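Local coordinates for pathogenicity island protein (Staphylococcus aureus subsp. aureus, PDB 3HL6), which is of unknown function but is encoded as ORF9 by a staphylococcal pathogenicity island, probably a mobile element, and forms an assembly of two chains, at residues T16-Y21 against K74-L79; S51-H56 against F68-P73. One frame throughout, in Å; residues are numbered along the deposited sequence.

Interaction 1: T16-Y21 against K74-L79; sequences TLLRYY and KHTEGL
L18 and Y21, on helix 13-30, pack against T76 and L79 in a small, buried, wholly apolar contact at the place where the chain enters helix 77-88; the two segments bury 237 Å² between them. T76, just ahead of helix 77-88, pushes its methyl CG2 between two residues one helical turn apart: it lies 3.9 Å from L18 CD1 and equally 3.9 Å from Y21 CE1, meeting the tyrosine ring obliquely. The threonine and L18 side chains cross at about a right angle. With chi1 at -170°, L18 CG lies opposite its own backbone nitrogen, and the CD1 branch is the one that reaches the second segment, touching T76 CG2 and, 4.2 Å away, L79 CB. L79 answers by laying CD1 against the helix backbone itself, 4.1 Å from L18 N, and against L17 CB at 4.3 Å. The nearest pair of CA atoms, those of L18 and L79, is 6.5 Å apart. The ring of Y21 passes T76, and its OH hydrogen-bonds to S51 O. At the entry to helix 77-88, H75 ND1 donates to E77 OE2 (3.0 Å), close to the imidazole plane and on the syn lone pair of the carboxylate; R19 of the second subunit is a further partner of E77, through a salt bridge between subunits. L17 further touches F35 and L37 of strand 33-37 and Y46 of strand 44-49. Helix 13-30, packed on one face of the mixed sheet, thus meets the loop and first turn of helix 77-88, an apolar helix-on-sheet layer of an alpha/beta fold.

Interaction 2: S51-H56 against F68-P73; sequences SKLFSH and FELASP
L53 O accepts the backbone N-H of L70 at 2.7 Å from L70 N, with the donor 35° out of the carbonyl plane, and L53 N gives its hydrogen to A71 O. L53 thus faces both L70 and A71, a classic beta bulge. Beyond it the antiparallel pairing resumes at the non-hydrogen-bonded pair F54 and E69 and ends in the hydrogen-bonded pair S55 and F68, joined by S55 N to F68 O (2.8 Å) and F68 N to S55 O (3.0 Å). These strands form a beta hairpin, and strand 68-71 is the last of the five-stranded mixed sheet. On the face of L53 and S55, L53 CD2 meets L70 CD1 at 3.7 Å; L53 CG stands opposite its backbone nitrogen (chi1 177°), so that the isobutyl group runs obliquely past L70. S55 CB lies against L70 CG at 3.9 Å. The F68 ring, whose CB points to this same face, turns an edge to S55 O, with CD2 near the oxygen. On the other face, the F54 ring crosses E69 with ring and carboxylate planes 89° apart, its CE1 3.9 Å from E69 CB. K52 CE comes to 3.6 Å from E69 OE2, but K52 NZ stays 5.1 Å from that oxygen, too far for a salt bridge although the opposite charges may still attract. In the next shell, Y21 and L17 of helix 13-30 cover L53 and L70, respectively, whereas helix 152-163 receives the stacked ring of F68 on Y160, binds E69 N through E157, and holds L70 O through Q161 NE2.

How the interactions relate
From the N terminus the chain runs through strand 4-6 into helix 13-30, which supplies the first half of interaction 1, then through strands 33-37 and 44-49 into strand 52-57. Interaction 2 closes the shorter loop, pairing 51-56 with 68-73 across 11 residues; at T76 and the first turn of helix 77-88, interaction 1 closes the longer one, and it encloses interaction 2 completely. The segments 68-73 and 74-79 are consecutive, and the short loop 72-76 leads from the edge strand into helix 77-88. Y21 belongs to both contacts, its CD2 packing on L53 CB. Helix, hairpin and helix start are thereby tied together.

Interaction 1: T16-Y21 against K74-L79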
# COMPACT_ATOMS: atom_id res chain seq x y z
N THR B 16 6.48 4.53 -1.45
CA THR B 16 7.87 4.68 -1.05
C THR B 16 7.83 5.10 0.41
O THR B 16 8.63 4.65 1.21
CB THR B 16 8.62 5.81 -1.87
OG1 THR B 16 8.66 5.49 -3.26
CG2 THR B 16 10.04 6.02 -1.36
N LEU B 17 6.90 5.96 0.75
CA LEU B 17 6.73 6.40 2.15
C LEU B 17 6.31 5.26 3.10
O LEU B 17 6.81 5.19 4.22
CB LEU B 17 5.70 7.51 2.23
CG LEU B 17 6.17 8.87 1.78
CD1 LEU B 17 4.97 9.82 1.69
CD2 LEU B 17 7.25 9.42 2.75
N LEU B 18 5.41 4.38 2.65
CA LEU B 18 4.99 3.25 3.49
C LEU B 18 6.18 2.35 3.74
O LEU B 18 6.39 1.86 4.84
CB LEU B 18 3.82 2.46 2.83
CG LEU B 18 3.07 1.38 3.64
CD1 LEU B 18 2.50 2.00 4.88
CD2 LEU B 18 1.93 0.66 2.85
N ARG B 19 7.00 2.14 2.72
CA ARG B 19 8.14 1.25 2.86
C ARG B 19 9.22 1.79 3.81
O ARG B 19 9.87 1.05 4.56
CB ARG B 19 8.79 0.96 1.51
CG ARG B 19 9.86 -0.08 1.67
CD ARG B 19 10.69 -0.28 0.48
NE ARG B 19 11.78 -1.18 0.81
CZ ARG B 19 13.07 -0.84 0.86
NH1 ARG B 19 13.45 0.40 0.56
NH2 ARG B 19 13.97 -1.75 1.19
N TYR B 20 9.46 3.09 3.75
CA TYR B 20 10.48 3.62 4.63
C TYR B 20 9.89 3.72 6.02
O TYR B 20 10.59 3.52 6.98
CB TYR B 20 11.08 4.93 4.07
CG TYR B 20 12.14 4.59 3.03
CD1 TYR B 20 13.47 4.41 3.40
CD2 TYR B 20 11.80 4.37 1.70
CE1 TYR B 20 14.44 4.05 2.47
CE2 TYR B 20 12.77 4.00 0.75
CZ TYR B 20 14.09 3.84 1.15
OH TYR B 20 15.08 3.47 0.23
N TYR B 21 8.59 3.97 6.11
CA TYR B 21 7.99 4.14 7.42
C TYR B 21 8.16 2.89 8.26
O TYR B 21 8.60 2.94 9.41
CB TYR B 21 6.51 4.49 7.32
CG TYR B 21 5.86 4.52 8.68
CD1 TYR B 21 4.87 3.61 9.01
CD2 TYR B 21 6.26 5.42 9.64
CE1 TYR B 21 4.28 3.61 10.23
CE2 TYR B 21 5.68 5.43 10.87
CZ TYR B 21 4.67 4.51 11.15
OH TYR B 21 4.07 4.48 12.38
N LYS B 74 -0.48 1.92 14.16
CA LYS B 74 -1.76 1.22 14.03
C LYS B 74 -2.62 1.94 13.00
O LYS B 74 -3.79 1.59 12.79
CB LYS B 74 -2.48 1.15 15.39
CG LYS B 74 -1.77 0.29 16.44
CD LYS B 74 -2.77 -0.29 17.44
CE LYS B 74 -4.09 -0.71 16.71
NZ LYS B 74 -5.36 -0.26 17.46
N HIS B 75 -2.04 2.96 12.39
CA HIS B 75 -2.78 3.79 11.45
C HIS B 75 -1.94 4.07 10.22
O HIS B 75 -1.37 5.17 10.04
CB HIS B 75 -3.27 5.08 12.13
CG HIS B 75 -4.31 4.83 13.19
ND1 HIS B 75 -5.60 4.43 12.90
CD2 HIS B 75 -4.23 4.86 14.55
CE1 HIS B 75 -6.27 4.25 14.02
NE2 HIS B 75 -5.46 4.49 15.04
N THR B 76 -1.84 3.05 9.38
CA THR B 76 -1.20 3.19 8.10
C THR B 76 -2.24 3.28 6.98
O THR B 76 -1.90 3.54 5.84
CB THR B 76 -0.27 2.02 7.81
OG1 THR B 76 -0.86 0.81 8.33
CG2 THR B 76 1.10 2.25 8.47
N GLU B 77 -3.51 3.07 7.31
CA GLU B 77 -4.55 3.05 6.29
C GLU B 77 -4.62 4.35 5.49
O GLU B 77 -5.00 4.31 4.33
CB GLU B 77 -5.89 2.73 6.91
CG GLU B 77 -6.45 3.85 7.74
CD GLU B 77 -5.93 3.79 9.16
OE1 GLU B 77 -5.04 2.93 9.43
OE2 GLU B 77 -6.40 4.58 10.01
N GLY B 78 -4.29 5.49 6.07
CA GLY B 78 -4.11 6.70 5.27
C GLY B 78 -3.15 6.51 4.11
O GLY B 78 -3.54 6.69 2.94
N LEU B 79 -1.90 6.13 4.38
CA LEU B 79 -0.94 5.91 3.30
C LEU B 79 -1.45 4.86 2.26
O LEU B 79 -1.37 5.08 1.04
CB LEU B 79 0.44 5.52 3.85
CG LEU B 79 1.19 6.68 4.50
CD1 LEU B 79 2.58 6.29 4.97
CD2 LEU B 79 1.26 7.86 3.56

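Interaction 2: S51-H56 against F68-P73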
# COMPACT_ATOMS: atom_id res chain seq x y z
N SER B 51 8.31 6.57 16.25
CA SER B 51 7.40 5.71 15.50
C SER B 51 6.27 6.39 14.68
O SER B 51 5.35 5.70 14.21
CB SER B 51 6.82 4.61 16.42
OG SER B 51 6.00 5.17 17.43
N LYS B 52 6.31 7.71 14.50
CA LYS B 52 5.31 8.39 13.68
C LYS B 52 5.95 9.10 12.48
O LYS B 52 7.13 9.47 12.53
CB LYS B 52 4.49 9.38 14.50
CG LYS B 52 3.59 8.71 15.55
CD LYS B 52 2.95 9.76 16.42
CE LYS B 52 1.63 9.30 17.00
NZ LYS B 52 1.90 8.36 18.11
N LEU B 53 5.18 9.25 11.40
CA LEU B 53 5.67 9.95 10.21
C LEU B 53 4.93 11.27 10.15
O LEU B 53 3.73 11.31 10.36
CB LEU B 53 5.43 9.13 8.94
CG LEU B 53 5.82 9.70 7.56
CD1 LEU B 53 7.28 10.08 7.46
CD2 LEU B 53 5.48 8.73 6.46
N PHE B 54 5.66 12.36 9.94
CA PHE B 54 5.07 13.71 9.83
C PHE B 54 5.55 14.33 8.54
O PHE B 54 6.56 13.91 7.98
CB PHE B 54 5.48 14.62 11.00
CG PHE B 54 5.05 14.12 12.33
CD1 PHE B 54 3.79 14.41 12.83
CD2 PHE B 54 5.88 13.33 13.08
CE1 PHE B 54 3.40 13.94 14.02
CE2 PHE B 54 5.50 12.85 14.29
CZ PHE B 54 4.27 13.15 14.77
N SER B 55 4.85 15.36 8.09
CA SER B 55 5.14 15.95 6.82
C SER B 55 4.63 17.38 6.79
O SER B 55 3.61 17.71 7.42
CB SER B 55 4.51 15.13 5.72
OG SER B 55 4.24 15.98 4.64
N HIS B 56 5.36 18.25 6.10
CA HIS B 56 4.89 19.61 5.84
C HIS B 56 5.52 20.06 4.55
O HIS B 56 6.70 19.81 4.30
CB HIS B 56 5.22 20.58 7.01
CG HIS B 56 6.66 20.95 7.09
ND1 HIS B 56 7.54 20.35 7.97
CD2 HIS B 56 7.39 21.86 6.39
CE1 HIS B 56 8.75 20.86 7.80
NE2 HIS B 56 8.68 21.77 6.85
N PHE B 68 2.49 17.66 10.21
CA PHE B 68 1.24 16.92 10.14
C PHE B 68 1.48 15.43 10.03
O PHE B 68 2.26 14.99 9.21
CB PHE B 68 0.39 17.43 8.97
CG PHE B 68 0.27 18.92 8.95
CD1 PHE B 68 -0.75 19.54 9.66
CD2 PHE B 68 1.25 19.70 8.31
CE1 PHE B 68 -0.82 20.92 9.69
CE2 PHE B 68 1.19 21.07 8.31
CZ PHE B 68 0.16 21.70 9.00
N GLU B 69 0.80 14.68 10.89
CA GLU B 69 0.95 13.26 10.96
C GLU B 69 0.47 12.55 9.70
O GLU B 69 -0.69 12.68 9.32
CB GLU B 69 0.15 12.73 12.16
CG GLU B 69 0.07 11.21 12.21
CD GLU B 69 -0.32 10.70 13.57
OE1 GLU B 69 -0.91 9.58 13.64
OE2 GLU B 69 -0.02 11.40 14.56
N LEU B 70 1.34 11.76 9.09
CA LEU B 70 0.97 10.93 7.95
C LEU B 70 0.57 9.53 8.37
O LEU B 70 -0.24 8.90 7.69
CB LEU B 70 2.13 10.77 6.98
CG LEU B 70 2.40 11.91 6.01
CD1 LEU B 70 3.31 11.35 4.90
CD2 LEU B 70 1.13 12.51 5.43
N ALA B 71 1.17 9.05 9.45
CA ALA B 71 1.08 7.65 9.82
C ALA B 71 1.44 7.40 11.29
O ALA B 71 2.36 8.02 11.83
CB ALA B 71 1.93 6.80 8.91
N SER B 72 0.71 6.49 11.93
CA SER B 72 1.21 5.87 13.15
C SER B 72 1.16 4.36 13.00
O SER B 72 0.61 3.87 12.03
CB SER B 72 0.49 6.38 14.39
OG SER B 72 -0.90 6.31 14.25
N PRO B 73 1.87 3.61 13.87
CA PRO B 73 1.94 2.16 13.80
C PRO B 73 0.59 1.47 13.53
O PRO B 73 0.55 0.51 12.75
CB PRO B 73 2.46 1.74 15.17
CG PRO B 73 3.24 2.86 15.66
CD PRO B 73 2.98 4.16 14.87